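Local coordinates for protein tryptophane-5-halogenase (PDB 5UAO) that acts as a flavin-dependent halogenase, probably installing chlorine at the 5-position of a tryptophan in the lanthipeptide NAI-107 during its biosynthesis, at residues 70-75 with 292-297; 100-105 with 354-359; 173-178 with 285-290; 106-111 with 314-319. All blocks are in the same frame, centred on the assembly; numbering follows the deposited sequence.

Contact 1: 70-75 with 292-297. With FAD (flavin-adenine dinucleotide), chain E.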
# COMPACT_ATOMS: atom_id res chain seq x y z
N VAL A 70 -29.21 -13.72 -5.12
CA VAL A 70 -28.51 -14.42 -4.04
C VAL A 70 -27.45 -13.83 -3.07
O VAL A 70 -27.02 -14.57 -2.19
CB VAL A 70 -27.92 -15.67 -4.68
CG1 VAL A 70 -26.49 -15.41 -5.14
CG2 VAL A 70 -28.08 -16.86 -3.77
N GLY A 71 -27.02 -12.57 -3.16
CA GLY A 71 -25.89 -12.07 -2.33
C GLY A 71 -26.34 -11.34 -1.04
O GLY A 71 -26.80 -10.17 -1.11
N GLU A 72 -26.24 -12.03 0.11
CA GLU A 72 -26.90 -11.58 1.35
C GLU A 72 -26.00 -11.21 2.56
O GLU A 72 -26.49 -10.53 3.47
CB GLU A 72 -27.96 -12.60 1.77
CG GLU A 72 -29.11 -12.64 0.75
CD GLU A 72 -30.27 -13.56 1.09
OE1 GLU A 72 -30.09 -14.55 1.80
OE2 GLU A 72 -31.34 -13.29 0.59
N ALA A 73 -24.74 -11.59 2.58
CA ALA A 73 -23.89 -11.27 3.71
C ALA A 73 -22.90 -10.18 3.28
O ALA A 73 -22.47 -10.16 2.14
CB ALA A 73 -23.12 -12.49 4.23
N THR A 74 -22.47 -9.34 4.21
CA THR A 74 -21.53 -8.29 3.87
C THR A 74 -20.41 -8.19 4.89
O THR A 74 -20.24 -9.04 5.79
CB THR A 74 -22.26 -6.90 3.72
OG1 THR A 74 -22.81 -6.48 4.97
CG2 THR A 74 -23.42 -7.02 2.81
N VAL A 75 -19.61 -7.14 4.75
CA VAL A 75 -18.51 -6.86 5.69
C VAL A 75 -18.79 -5.50 6.36
O VAL A 75 -19.63 -4.70 5.88
CB VAL A 75 -17.13 -6.84 4.98
CG1 VAL A 75 -16.76 -8.16 4.38
CG2 VAL A 75 -17.03 -5.71 3.96
N SER A 292 -36.03 -17.05 8.61
CA SER A 292 -35.39 -18.36 8.46
C SER A 292 -33.86 -18.25 8.15
O SER A 292 -33.36 -17.17 7.89
CB SER A 292 -36.03 -19.11 7.32
OG SER A 292 -35.75 -18.45 6.09
N ASP A 293 -33.17 -19.37 8.20
CA ASP A 293 -31.79 -19.48 7.74
C ASP A 293 -31.82 -19.67 6.21
O ASP A 293 -32.56 -20.50 5.68
CB ASP A 293 -31.07 -20.61 8.41
CG ASP A 293 -30.60 -20.27 9.82
OD1 ASP A 293 -30.43 -19.09 10.16
OD2 ASP A 293 -30.24 -21.20 10.56
N HIS A 294 -31.01 -18.85 5.51
CA HIS A 294 -30.80 -18.97 4.07
C HIS A 294 -29.47 -19.74 3.83
O HIS A 294 -28.41 -19.39 4.34
CB HIS A 294 -30.75 -17.64 3.41
CG HIS A 294 -32.05 -16.94 3.39
ND1 HIS A 294 -32.26 -15.80 2.64
CD2 HIS A 294 -33.24 -17.20 3.99
CE1 HIS A 294 -33.53 -15.44 2.72
NE2 HIS A 294 -34.11 -16.21 3.62
N LEU A 295 -29.57 -20.81 3.06
CA LEU A 295 -28.44 -21.68 2.86
C LEU A 295 -28.06 -21.75 1.37
O LEU A 295 -28.90 -21.60 0.49
CB LEU A 295 -28.78 -23.08 3.39
CG LEU A 295 -28.52 -23.30 4.86
CD1 LEU A 295 -29.47 -22.56 5.75
CD2 LEU A 295 -28.68 -24.77 5.15
N GLY A 296 -26.78 -22.07 1.12
CA GLY A 296 -26.33 -22.37 -0.22
C GLY A 296 -25.11 -23.28 -0.25
O GLY A 296 -24.07 -22.97 0.33
N TYR A 297 -25.27 -24.40 -0.93
CA TYR A 297 -24.17 -25.33 -1.16
C TYR A 297 -23.49 -24.98 -2.47
O TYR A 297 -24.02 -25.16 -3.57
CB TYR A 297 -24.72 -26.75 -1.20
CG TYR A 297 -23.76 -27.84 -1.41
CD1 TYR A 297 -22.38 -27.64 -1.42
CD2 TYR A 297 -24.23 -29.17 -1.49
CE1 TYR A 297 -21.51 -28.70 -1.59
CE2 TYR A 297 -23.35 -30.21 -1.63
CZ TYR A 297 -22.01 -29.98 -1.64
OH TYR A 297 -21.14 -31.05 -1.78
PA FAD E . -27.37 -9.36 -11.44
O1A FAD E . -28.01 -9.45 -10.06
O2A FAD E . -27.08 -10.60 -12.31
O5B FAD E . -28.13 -8.24 -12.31
C5B FAD E . -28.02 -8.07 -13.71
C4B FAD E . -29.07 -7.07 -14.14
O4B FAD E . -28.69 -6.82 -15.49
C3B FAD E . -30.54 -7.52 -14.15
O3B FAD E . -31.49 -6.45 -13.66
C2B FAD E . -30.81 -7.82 -15.63
O2B FAD E . -32.22 -7.68 -16.07
C1B FAD E . -29.88 -6.80 -16.29
N9A FAD E . -29.59 -7.15 -17.70
C8A FAD E . -28.82 -8.18 -18.15
N7A FAD E . -28.78 -8.16 -19.51
C5A FAD E . -29.56 -7.13 -19.91
C6A FAD E . -29.99 -6.61 -21.21
N6A FAD E . -29.53 -7.21 -22.35
N1A FAD E . -30.77 -5.54 -21.21
C2A FAD E . -31.19 -4.93 -20.09
N3A FAD E . -30.86 -5.37 -18.88
C4A FAD E . -30.06 -6.45 -18.75
N1 FAD E . -22.09 -10.94 -2.55
C2 FAD E . -22.02 -10.54 -1.23
O2 FAD E . -21.67 -9.35 -0.93
N3 FAD E . -22.34 -11.39 -0.22
C4 FAD E . -22.74 -12.66 -0.42
O4 FAD E . -22.99 -13.38 0.59
C4X FAD E . -22.83 -13.14 -1.84
N5 FAD E . -23.16 -14.42 -2.18
C5X FAD E . -23.24 -14.84 -3.46
C6 FAD E . -23.58 -16.16 -3.73
C7 FAD E . -23.64 -16.63 -5.03
C7M FAD E . -24.03 -18.04 -5.37
C8 FAD E . -23.39 -15.72 -6.15
C8M FAD E . -23.47 -16.25 -7.56
C9 FAD E . -23.04 -14.41 -5.88
C9A FAD E . -22.92 -13.90 -4.58
N10 FAD E . -22.54 -12.54 -4.30
C10 FAD E . -22.48 -12.17 -2.92
C1' FAD E . -22.29 -11.46 -5.31
C2' FAD E . -23.64 -10.60 -5.24
O2' FAD E . -24.63 -11.61 -5.43
C3' FAD E . -24.34 -9.63 -6.26
O3' FAD E . -25.77 -9.28 -6.15
C4' FAD E . -24.60 -10.40 -7.52
O4' FAD E . -24.00 -11.73 -7.46
C5' FAD E . -24.22 -9.45 -8.66
O5' FAD E . -25.16 -8.41 -8.76
P FAD E . -25.24 -7.77 -10.26
O1P FAD E . -23.89 -7.54 -10.79
O2P FAD E . -26.13 -6.55 -10.02
O3P FAD E . -25.84 -8.78 -11.31

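Contact 2: 100-105 with 354-359. With FAD (flavin-adenine dinucleotide), chain E.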
# COMPACT_ATOMS: atom_id res chain seq x y z
N THR A 100 -30.20 -8.73 9.87
CA THR A 100 -29.53 -9.30 11.02
C THR A 100 -28.04 -8.96 11.04
O THR A 100 -27.50 -8.30 10.11
CB THR A 100 -29.67 -10.81 11.06
OG1 THR A 100 -29.17 -11.31 9.86
CG2 THR A 100 -31.11 -11.18 11.17
N TRP A 101 -27.38 -9.38 12.10
CA TRP A 101 -26.07 -8.94 12.38
C TRP A 101 -25.08 -10.06 12.18
O TRP A 101 -25.32 -11.22 12.56
CB TRP A 101 -25.91 -8.39 13.81
CG TRP A 101 -26.66 -7.12 14.07
CD1 TRP A 101 -27.13 -6.20 13.17
CD2 TRP A 101 -27.07 -6.67 15.35
NE1 TRP A 101 -27.83 -5.17 13.86
CE2 TRP A 101 -27.80 -5.46 15.19
CE3 TRP A 101 -26.90 -7.19 16.63
CZ2 TRP A 101 -28.31 -4.74 16.29
CZ3 TRP A 101 -27.40 -6.47 17.71
CH2 TRP A 101 -28.10 -5.25 17.52
N LYS A 102 -23.94 -9.65 11.64
CA LYS A 102 -22.80 -10.59 11.36
C LYS A 102 -21.55 -10.08 12.09
O LYS A 102 -21.04 -9.02 11.80
CB LYS A 102 -22.60 -10.67 9.88
CG LYS A 102 -21.47 -11.59 9.47
CD LYS A 102 -21.05 -11.33 8.03
CE LYS A 102 -19.89 -12.20 7.64
NZ LYS A 102 -19.40 -11.79 6.30
N LEU A 103 -21.15 -10.80 13.14
CA LEU A 103 -20.01 -10.49 13.97
C LEU A 103 -18.76 -11.14 13.36
O LEU A 103 -17.59 -10.82 13.72
CB LEU A 103 -20.21 -11.07 15.38
CG LEU A 103 -21.36 -10.49 16.20
CD1 LEU A 103 -21.37 -11.01 17.61
CD2 LEU A 103 -21.22 -9.00 16.21
N GLY A 104 -19.02 -12.04 12.44
CA GLY A 104 -17.97 -12.75 11.73
C GLY A 104 -18.49 -13.98 11.01
O GLY A 104 -19.67 -14.09 10.70
N ILE A 105 -17.54 -14.87 10.67
CA ILE A 105 -17.84 -16.12 10.04
C ILE A 105 -17.41 -17.27 10.98
O ILE A 105 -16.28 -17.29 11.51
CB ILE A 105 -17.10 -16.29 8.70
CG1 ILE A 105 -17.49 -15.20 7.72
CG2 ILE A 105 -17.34 -17.68 8.17
CD1 ILE A 105 -16.69 -15.12 6.43
N LEU A 354 -17.29 -17.03 -0.17
CA LEU A 354 -16.71 -17.51 1.11
C LEU A 354 -16.29 -16.40 2.15
O LEU A 354 -16.20 -16.59 3.40
CB LEU A 354 -15.57 -18.45 0.73
CG LEU A 354 -14.98 -19.43 1.71
CD1 LEU A 354 -16.01 -20.29 2.41
CD2 LEU A 354 -14.04 -20.31 0.89
N GLU A 355 -15.98 -15.23 1.66
CA GLU A 355 -15.63 -14.08 2.57
C GLU A 355 -16.53 -12.85 2.40
O GLU A 355 -16.17 -11.73 2.82
CB GLU A 355 -14.16 -13.72 2.37
CG GLU A 355 -13.22 -14.76 2.95
CD GLU A 355 -13.07 -14.65 4.46
OE1 GLU A 355 -13.66 -13.71 5.05
OE2 GLU A 355 -12.46 -15.57 5.07
N SER A 356 -17.67 -13.07 1.74
CA SER A 356 -18.58 -12.00 1.21
C SER A 356 -17.96 -10.70 0.79
O SER A 356 -18.15 -9.65 1.36
CB SER A 356 -19.72 -11.70 2.17
OG SER A 356 -19.28 -11.77 3.45
N SER A 357 -17.14 -10.81 -0.22
CA SER A 357 -16.51 -9.67 -0.80
C SER A 357 -17.34 -9.04 -1.93
O SER A 357 -16.97 -8.02 -2.42
CB SER A 357 -15.20 -10.13 -1.40
OG SER A 357 -15.41 -11.32 -2.10
N GLY A 358 -18.43 -9.66 -2.39
CA GLY A 358 -19.17 -9.16 -3.57
C GLY A 358 -19.62 -7.71 -3.46
O GLY A 358 -19.25 -6.87 -4.30
N LEU A 359 -20.40 -7.43 -2.42
CA LEU A 359 -20.94 -6.09 -2.13
C LEU A 359 -19.82 -5.08 -1.81
O LEU A 359 -19.87 -3.90 -2.20
CB LEU A 359 -21.97 -6.13 -1.02
CG LEU A 359 -23.46 -6.17 -1.50
CD1 LEU A 359 -23.65 -7.02 -2.67
CD2 LEU A 359 -24.46 -6.63 -0.46
PA FAD E . -27.37 -9.36 -11.44
O1A FAD E . -28.01 -9.45 -10.06
O2A FAD E . -27.08 -10.60 -12.31
O5B FAD E . -28.13 -8.24 -12.31
C5B FAD E . -28.02 -8.07 -13.71
C4B FAD E . -29.07 -7.07 -14.14
O4B FAD E . -28.69 -6.82 -15.49
C3B FAD E . -30.54 -7.52 -14.15
O3B FAD E . -31.49 -6.45 -13.66
C2B FAD E . -30.81 -7.82 -15.63
O2B FAD E . -32.22 -7.68 -16.07
C1B FAD E . -29.88 -6.80 -16.29
N9A FAD E . -29.59 -7.15 -17.70
C8A FAD E . -28.82 -8.18 -18.15
N7A FAD E . -28.78 -8.16 -19.51
C5A FAD E . -29.56 -7.13 -19.91
C6A FAD E . -29.99 -6.61 -21.21
N6A FAD E . -29.53 -7.21 -22.35
N1A FAD E . -30.77 -5.54 -21.21
C2A FAD E . -31.19 -4.93 -20.09
N3A FAD E . -30.86 -5.37 -18.88
C4A FAD E . -30.06 -6.45 -18.75
N1 FAD E . -22.09 -10.94 -2.55
C2 FAD E . -22.02 -10.54 -1.23
O2 FAD E . -21.67 -9.35 -0.93
N3 FAD E . -22.34 -11.39 -0.22
C4 FAD E . -22.74 -12.66 -0.42
O4 FAD E . -22.99 -13.38 0.59
C4X FAD E . -22.83 -13.14 -1.84
N5 FAD E . -23.16 -14.42 -2.18
C5X FAD E . -23.24 -14.84 -3.46
C6 FAD E . -23.58 -16.16 -3.73
C7 FAD E . -23.64 -16.63 -5.03
C7M FAD E . -24.03 -18.04 -5.37
C8 FAD E . -23.39 -15.72 -6.15
C8M FAD E . -23.47 -16.25 -7.56
C9 FAD E . -23.04 -14.41 -5.88
C9A FAD E . -22.92 -13.90 -4.58
N10 FAD E . -22.54 -12.54 -4.30
C10 FAD E . -22.48 -12.17 -2.92
C1' FAD E . -22.29 -11.46 -5.31
C2' FAD E . -23.64 -10.60 -5.24
O2' FAD E . -24.63 -11.61 -5.43
C3' FAD E . -24.34 -9.63 -6.26
O3' FAD E . -25.77 -9.28 -6.15
C4' FAD E . -24.60 -10.40 -7.52
O4' FAD E . -24.00 -11.73 -7.46
C5' FAD E . -24.22 -9.45 -8.66
O5' FAD E . -25.16 -8.41 -8.76
P FAD E . -25.24 -7.77 -10.26
O1P FAD E . -23.89 -7.54 -10.79
O2P FAD E . -26.13 -6.55 -10.02
O3P FAD E . -25.84 -8.78 -11.31
O HOH W 1 -16.59 -11.59 5.69

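Contact 3: 173-178 with 285-290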
# COMPACT_ATOMS: atom_id res chain seq x y z
N ALA A 173 -21.28 -6.38 10.54
CA ALA A 173 -21.88 -6.23 9.22
C ALA A 173 -23.31 -6.73 9.26
O ALA A 173 -23.84 -7.08 10.33
CB ALA A 173 -21.08 -6.99 8.20
N TYR A 174 -23.97 -6.62 8.12
CA TYR A 174 -25.33 -7.03 8.00
C TYR A 174 -25.46 -8.33 7.23
O TYR A 174 -24.71 -8.62 6.25
CB TYR A 174 -26.15 -6.01 7.25
CG TYR A 174 -26.30 -4.63 7.90
CD1 TYR A 174 -26.61 -4.50 9.24
CD2 TYR A 174 -26.25 -3.47 7.12
CE1 TYR A 174 -26.76 -3.24 9.82
CE2 TYR A 174 -26.47 -2.19 7.69
CZ TYR A 174 -26.71 -2.10 9.04
OH TYR A 174 -26.93 -0.84 9.62
N HIS A 175 -26.50 -9.06 7.57
CA HIS A 175 -27.12 -10.02 6.62
C HIS A 175 -28.46 -9.42 6.18
O HIS A 175 -29.26 -8.90 7.03
CB HIS A 175 -27.41 -11.36 7.29
CG HIS A 175 -26.25 -12.05 7.91
ND1 HIS A 175 -26.23 -12.37 9.25
CD2 HIS A 175 -25.14 -12.62 7.38
CE1 HIS A 175 -25.11 -13.02 9.53
NE2 HIS A 175 -24.45 -13.21 8.41
N MET A 176 -28.72 -9.46 4.88
CA MET A 176 -29.87 -8.76 4.25
C MET A 176 -30.56 -9.67 3.22
O MET A 176 -29.93 -10.13 2.25
CB MET A 176 -29.42 -7.48 3.55
CG MET A 176 -28.66 -6.52 4.44
SD MET A 176 -27.81 -5.23 3.52
CE MET A 176 -26.57 -6.20 2.68
N ASP A 177 -31.83 -9.95 3.46
CA ASP A 177 -32.67 -10.59 2.49
C ASP A 177 -32.63 -9.87 1.19
O ASP A 177 -32.92 -8.68 1.11
CB ASP A 177 -34.11 -10.63 3.01
CG ASP A 177 -35.04 -11.30 2.04
OD1 ASP A 177 -35.06 -12.54 2.14
OD2 ASP A 177 -35.72 -10.62 1.21
N ASN A 178 -32.23 -10.58 0.14
CA ASN A 178 -32.01 -9.96 -1.11
C ASN A 178 -33.21 -9.34 -1.77
O ASN A 178 -33.10 -8.25 -2.33
CB ASN A 178 -31.39 -10.91 -2.12
CG ASN A 178 -30.76 -10.15 -3.22
OD1 ASN A 178 -29.79 -9.38 -2.99
ND2 ASN A 178 -31.35 -10.24 -4.41
N TRP A 285 -23.06 -22.24 2.92
CA TRP A 285 -23.29 -21.06 3.80
C TRP A 285 -24.57 -21.20 4.53
O TRP A 285 -25.52 -21.82 4.01
CB TRP A 285 -23.28 -19.75 3.01
CG TRP A 285 -24.50 -19.38 2.19
CD1 TRP A 285 -25.71 -18.93 2.65
CD2 TRP A 285 -24.59 -19.34 0.77
NE1 TRP A 285 -26.55 -18.65 1.59
CE2 TRP A 285 -25.85 -18.85 0.43
CE3 TRP A 285 -23.72 -19.67 -0.23
CZ2 TRP A 285 -26.26 -18.69 -0.90
CZ3 TRP A 285 -24.12 -19.48 -1.57
CH2 TRP A 285 -25.37 -19.06 -1.88
N THR A 286 -24.62 -20.55 5.69
CA THR A 286 -25.83 -20.35 6.46
C THR A 286 -25.87 -18.89 6.88
O THR A 286 -25.01 -18.44 7.67
CB THR A 286 -25.88 -21.23 7.74
OG1 THR A 286 -25.81 -22.62 7.42
CG2 THR A 286 -27.21 -21.01 8.47
N ILE A 287 -26.84 -18.16 6.32
CA ILE A 287 -27.01 -16.72 6.51
C ILE A 287 -28.39 -16.51 7.18
O ILE A 287 -29.42 -16.66 6.50
CB ILE A 287 -26.89 -15.96 5.15
CG1 ILE A 287 -25.44 -16.03 4.65
CG2 ILE A 287 -27.37 -14.53 5.29
CD1 ILE A 287 -25.25 -15.57 3.23
N PRO A 288 -28.42 -16.15 8.48
CA PRO A 288 -29.71 -15.90 9.17
C PRO A 288 -30.45 -14.68 8.65
O PRO A 288 -29.83 -13.63 8.46
CB PRO A 288 -29.25 -15.66 10.60
CG PRO A 288 -28.08 -16.55 10.73
CD PRO A 288 -27.34 -16.33 9.45
N THR A 289 -31.75 -14.83 8.41
CA THR A 289 -32.69 -13.68 8.29
C THR A 289 -33.71 -13.80 9.43
O THR A 289 -33.72 -14.83 10.13
CB THR A 289 -33.40 -13.60 6.93
OG1 THR A 289 -34.36 -14.66 6.85
CG2 THR A 289 -32.44 -13.69 5.77
N PRO A 290 -34.54 -12.76 9.67
CA PRO A 290 -35.47 -12.95 10.82
C PRO A 290 -36.45 -14.11 10.61
O PRO A 290 -36.76 -14.80 11.56
CB PRO A 290 -36.17 -11.57 10.97
CG PRO A 290 -35.17 -10.59 10.36
CD PRO A 290 -34.55 -11.36 9.19
O HOH W 2 -31.23 -10.77 7.19

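Contact 4: 106-111 with 314-319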
# COMPACT_ATOMS: atom_id res chain seq x y z
N ARG A 106 -18.35 -18.18 11.20
CA ARG A 106 -18.04 -19.45 11.79
C ARG A 106 -17.67 -20.49 10.77
O ARG A 106 -18.53 -21.00 10.01
CB ARG A 106 -19.23 -19.95 12.57
CG ARG A 106 -18.96 -21.19 13.38
CD ARG A 106 -20.15 -21.69 14.22
NE ARG A 106 -19.63 -22.94 14.78
CZ ARG A 106 -19.79 -24.15 14.24
NH1 ARG A 106 -20.59 -24.37 13.19
NH2 ARG A 106 -19.17 -25.16 14.79
N PHE A 107 -16.46 -20.99 10.91
CA PHE A 107 -15.88 -21.92 9.95
C PHE A 107 -15.90 -23.38 10.47
O PHE A 107 -15.10 -23.72 11.37
CB PHE A 107 -14.44 -21.51 9.66
CG PHE A 107 -14.28 -20.43 8.63
CD1 PHE A 107 -14.43 -20.74 7.29
CD2 PHE A 107 -13.95 -19.12 8.99
CE1 PHE A 107 -14.31 -19.77 6.32
CE2 PHE A 107 -13.81 -18.16 8.02
CZ PHE A 107 -14.01 -18.47 6.68
N GLU A 108 -16.81 -24.21 9.94
CA GLU A 108 -16.76 -25.65 10.23
C GLU A 108 -15.86 -26.23 9.13
O GLU A 108 -16.28 -26.62 8.04
CB GLU A 108 -18.09 -26.39 10.20
CG GLU A 108 -19.22 -25.70 10.87
CD GLU A 108 -20.41 -26.67 10.90
OE1 GLU A 108 -21.51 -26.33 10.34
OE2 GLU A 108 -20.18 -27.84 11.37
N TRP A 109 -14.59 -26.23 9.45
CA TRP A 109 -13.56 -26.18 8.46
C TRP A 109 -12.24 -26.59 9.09
O TRP A 109 -11.96 -26.21 10.23
CB TRP A 109 -13.44 -24.72 8.00
CG TRP A 109 -12.87 -24.46 6.61
CD1 TRP A 109 -11.54 -24.35 6.24
CD2 TRP A 109 -13.63 -24.17 5.42
NE1 TRP A 109 -11.45 -24.06 4.89
CE2 TRP A 109 -12.71 -23.95 4.36
CE3 TRP A 109 -14.99 -24.12 5.13
CZ2 TRP A 109 -13.13 -23.66 3.08
CZ3 TRP A 109 -15.40 -23.81 3.86
CH2 TRP A 109 -14.49 -23.60 2.84
N GLY A 110 -11.38 -27.26 8.31
CA GLY A 110 -10.15 -27.76 8.84
C GLY A 110 -10.33 -28.96 9.76
O GLY A 110 -11.44 -29.53 9.87
N SER A 111 -9.24 -29.37 10.37
CA SER A 111 -9.23 -30.62 11.11
C SER A 111 -9.65 -30.51 12.55
O SER A 111 -9.89 -31.55 13.17
CB SER A 111 -7.91 -31.35 10.94
OG SER A 111 -6.85 -30.59 11.49
N ALA A 314 -29.59 -31.73 1.93
CA ALA A 314 -30.69 -32.22 2.76
C ALA A 314 -30.26 -33.28 3.78
O ALA A 314 -30.79 -33.32 4.88
CB ALA A 314 -31.86 -32.70 1.90
N ARG A 315 -29.24 -34.09 3.48
CA ARG A 315 -28.70 -34.90 4.54
C ARG A 315 -28.07 -34.09 5.64
O ARG A 315 -28.24 -34.42 6.83
CB ARG A 315 -27.70 -35.96 4.02
CG ARG A 315 -28.39 -37.10 3.24
CD ARG A 315 -27.43 -38.27 2.91
NE ARG A 315 -26.26 -37.86 2.10
CZ ARG A 315 -26.28 -37.73 0.76
NH1 ARG A 315 -27.37 -37.99 0.08
NH2 ARG A 315 -25.19 -37.38 0.08
N ARG A 316 -27.27 -33.08 5.26
CA ARG A 316 -26.48 -32.37 6.23
C ARG A 316 -27.37 -31.37 7.05
O ARG A 316 -27.06 -31.07 8.20
CB ARG A 316 -25.32 -31.64 5.53
CG ARG A 316 -24.45 -30.84 6.46
CD ARG A 316 -23.64 -31.72 7.43
NE ARG A 316 -22.84 -30.89 8.34
CZ ARG A 316 -23.35 -30.11 9.31
NH1 ARG A 316 -24.66 -30.00 9.54
NH2 ARG A 316 -22.52 -29.41 10.09
N PHE A 317 -28.42 -30.87 6.42
CA PHE A 317 -29.29 -29.80 6.96
C PHE A 317 -30.76 -30.24 6.77
O PHE A 317 -31.52 -29.65 6.00
CB PHE A 317 -29.06 -28.49 6.25
CG PHE A 317 -27.66 -27.97 6.38
CD1 PHE A 317 -27.23 -27.33 7.54
CD2 PHE A 317 -26.73 -28.15 5.35
CE1 PHE A 317 -25.93 -26.84 7.68
CE2 PHE A 317 -25.42 -27.61 5.48
CZ PHE A 317 -25.03 -26.97 6.65
N PRO A 318 -31.17 -31.25 7.53
CA PRO A 318 -32.50 -31.85 7.31
C PRO A 318 -33.59 -30.84 7.48
O PRO A 318 -33.57 -30.04 8.41
CB PRO A 318 -32.58 -32.90 8.43
CG PRO A 318 -31.17 -33.27 8.70
CD PRO A 318 -30.46 -31.93 8.65
N GLY A 319 -34.49 -30.84 6.52
CA GLY A 319 -35.60 -29.89 6.47
C GLY A 319 -35.40 -28.78 5.49
O GLY A 319 -36.28 -27.97 5.31

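Contact 1: 70-75 with 292-297
The carboxylate of E72 and the imidazole of H294 lie nearly coplanar, 28° apart, with the acid at the ring's edge. H294 ND1 donates to E72 OE1 over 2.6 Å at 158°, meeting the syn lone pair of that oxygen, which lies close to the ring plane. S292 OG, from the same segment as the histidine, also sits in plane at an edge of the imidazole. E72 reaches across because its CG stands opposite the carbonyl carbon (chi1 -67°) and the chain beyond stays extended; its other oxygen, OE2, takes the backbone N-H of N178, so each oxygen has its own donor. This His-carboxylate pair ties the flavin-binding loop between strand 56-61 and helix 76-85 to strand 293-299 of the seven-stranded mixed sheet. An alanine in place of E72 would probably leave H294 ND1 and the N178 amide without their acceptor and free the imidazole to turn. Beside the acid, A73 grips the pyrimidine part of FAD twice: its N donates to FAD O4 (3.2 Å), and FAD N3 donates to A73 O (2.7 Å). V70 and G71 lie against the isoalloxazine, with G71 CA 3.3 Å from FAD C4X. G71 has no side chain, which leaves the backbone close to the flavin and its ribityl hydroxyl O2'.

Contact 2: 100-105 with 354-359
The amine of K102 and the hydroxyl of S356 meet across the segments, K102 NZ 2.9 Å from S356 OG. The lysine chain is fully extended, its CG opposite the backbone N (chi1 180°), which carries the amine across to the loop before helix 358-372. A water bridges the same gap: it accepts from K102 NZ at 2.9 Å and donates to E355 O, which also meets the hydroxyl of Y460. K102 NZ in addition donates to T74 O. The larger part is van der Waals: I105 CD1 packs against L354 O (3.4 Å) and E355 OE1 (3.6 Å), while the other carboxylate oxygen of E355 is bonded to H404. Toward FAD, L359 N donates to O2 at 2.7 Å, and S356 CB packs 3.6 Å from FAD N3. L359 also lays CB and CD1 near FAD O2; a glycine here would probably keep the amide bond but uncover that carbonyl and open a gap beside the pyrimidine ring. A lysine and a glutamate placed beside the flavin are consistent with the active site of flavin-dependent tryptophan halogenases, as in relatives. T74 O and the water on E355 O hold the buried amine in position there.

Contact 3: 173-178 with 285-290
H175 swings its imidazole against I287 and P288 because CG stands opposite its own carbonyl carbon (chi1 -57°), beside the backbone N. On the other strand the CG2 branch of I287 lies opposite that residue's N, with CG1 at chi1 -69°, which turns the methyl to the histidine. There CG2 meets H175 CD2 at 3.6 Å, approaching the ring obliquely. P288 comes over a face instead: its CD is 4.2 Å from the centroid of the H175 ring and 23° off the ring normal, a CH-pi contact displaced toward the rim. I287 and P288 close the G-W-x-W-x-I-P motif of flavin-dependent tryptophan halogenases. Both ring nitrogens are engaged, ND1 with the hydroxyl of T100 and NE2 with that of T274, which should hold the rotation of the imidazole. T100 OG1 is also bonded to P288 O, and the same carbonyl oxygen packs 3.5 Å from H175 CB. A water donates weakly to both H175 O and P288 O. T289 CG2 touches D177 loosely, 4.4 Å from D177 CB; the polar ends turn to local partners, T289 OG1 to S292 O and D177 OD2 to the N-H of R180, the aspartate serving as N-cap of helix 178-191. The contact joins two sheets: strand 173-175 pairs with strand 100-102, with M176 just beyond it touching helix 90-97, whereas strand 282-288 runs between strands 274-279 and 293-299 and brings W285 into the FAD pocket.

Contact 4: 106-111 with 314-319
E108 and R316 reach for each other from opposite directions, and their flat ends meet steeply, the carboxylate and guanidinium planes 73° apart. The acid's OE2 lies at an edge of the guanidinium, close to its plane and 3.1 Å from R316 NH2, forming a salt bridge; E108 OE1 is only slightly farther from the same nitrogen, at 3.3 Å. The glutamate chain is extended beyond CG. On the arginine, at the last turn of helix 306-316, CG opposite the backbone N (chi1 179°) comes over its neighbour F317, the first residue past the helix: R316 CG sits 3.5 Å above one face of the phenyl ring, offset toward the rim. A bend at chi2 (68°) then turns the rest of the chain toward E108. Strand 104-108 supplies a second cation, R106, whose NH1 pairs with E108 OE1 at 3.6 Å. The same oxygen is bonded to the hydroxyl of T277 on strand 274-279, the sheet neighbour that R316 also touches. One carboxylate thus serves two arginines, with R106 NH1 and R316 NH2 6.2 Å apart. Lying between them, it would probably screen their mutual repulsion; R316 is exposed, so water is likely to weaken the pairing.

How the contacts relate
Contacts 2 and 3 are buried, contact 1 is partly buried and contact 4 lies at the surface. Contacts 1 and 2 both hold FAD and meet directly, T74 O against K102 NZ. Contact 3 lies about 5 Å from contact 1, centre to centre: it uses the adjoining hairpin strand, with H294 O against I287 N. Through the pairing of strands 100-102 and 173-175 it also meets contact 2. Contact 4 continues strand 104-108 from contact 2, and F317 packs on L295 of contact 1. Chemistry differs with place: a directed His-carboxylate bond in contact 1, a lysine amine joined through water to a backbone carbonyl in contact 2, CH-pi and apolar packing between the sheets in contact 3, and paired ions in contact 4.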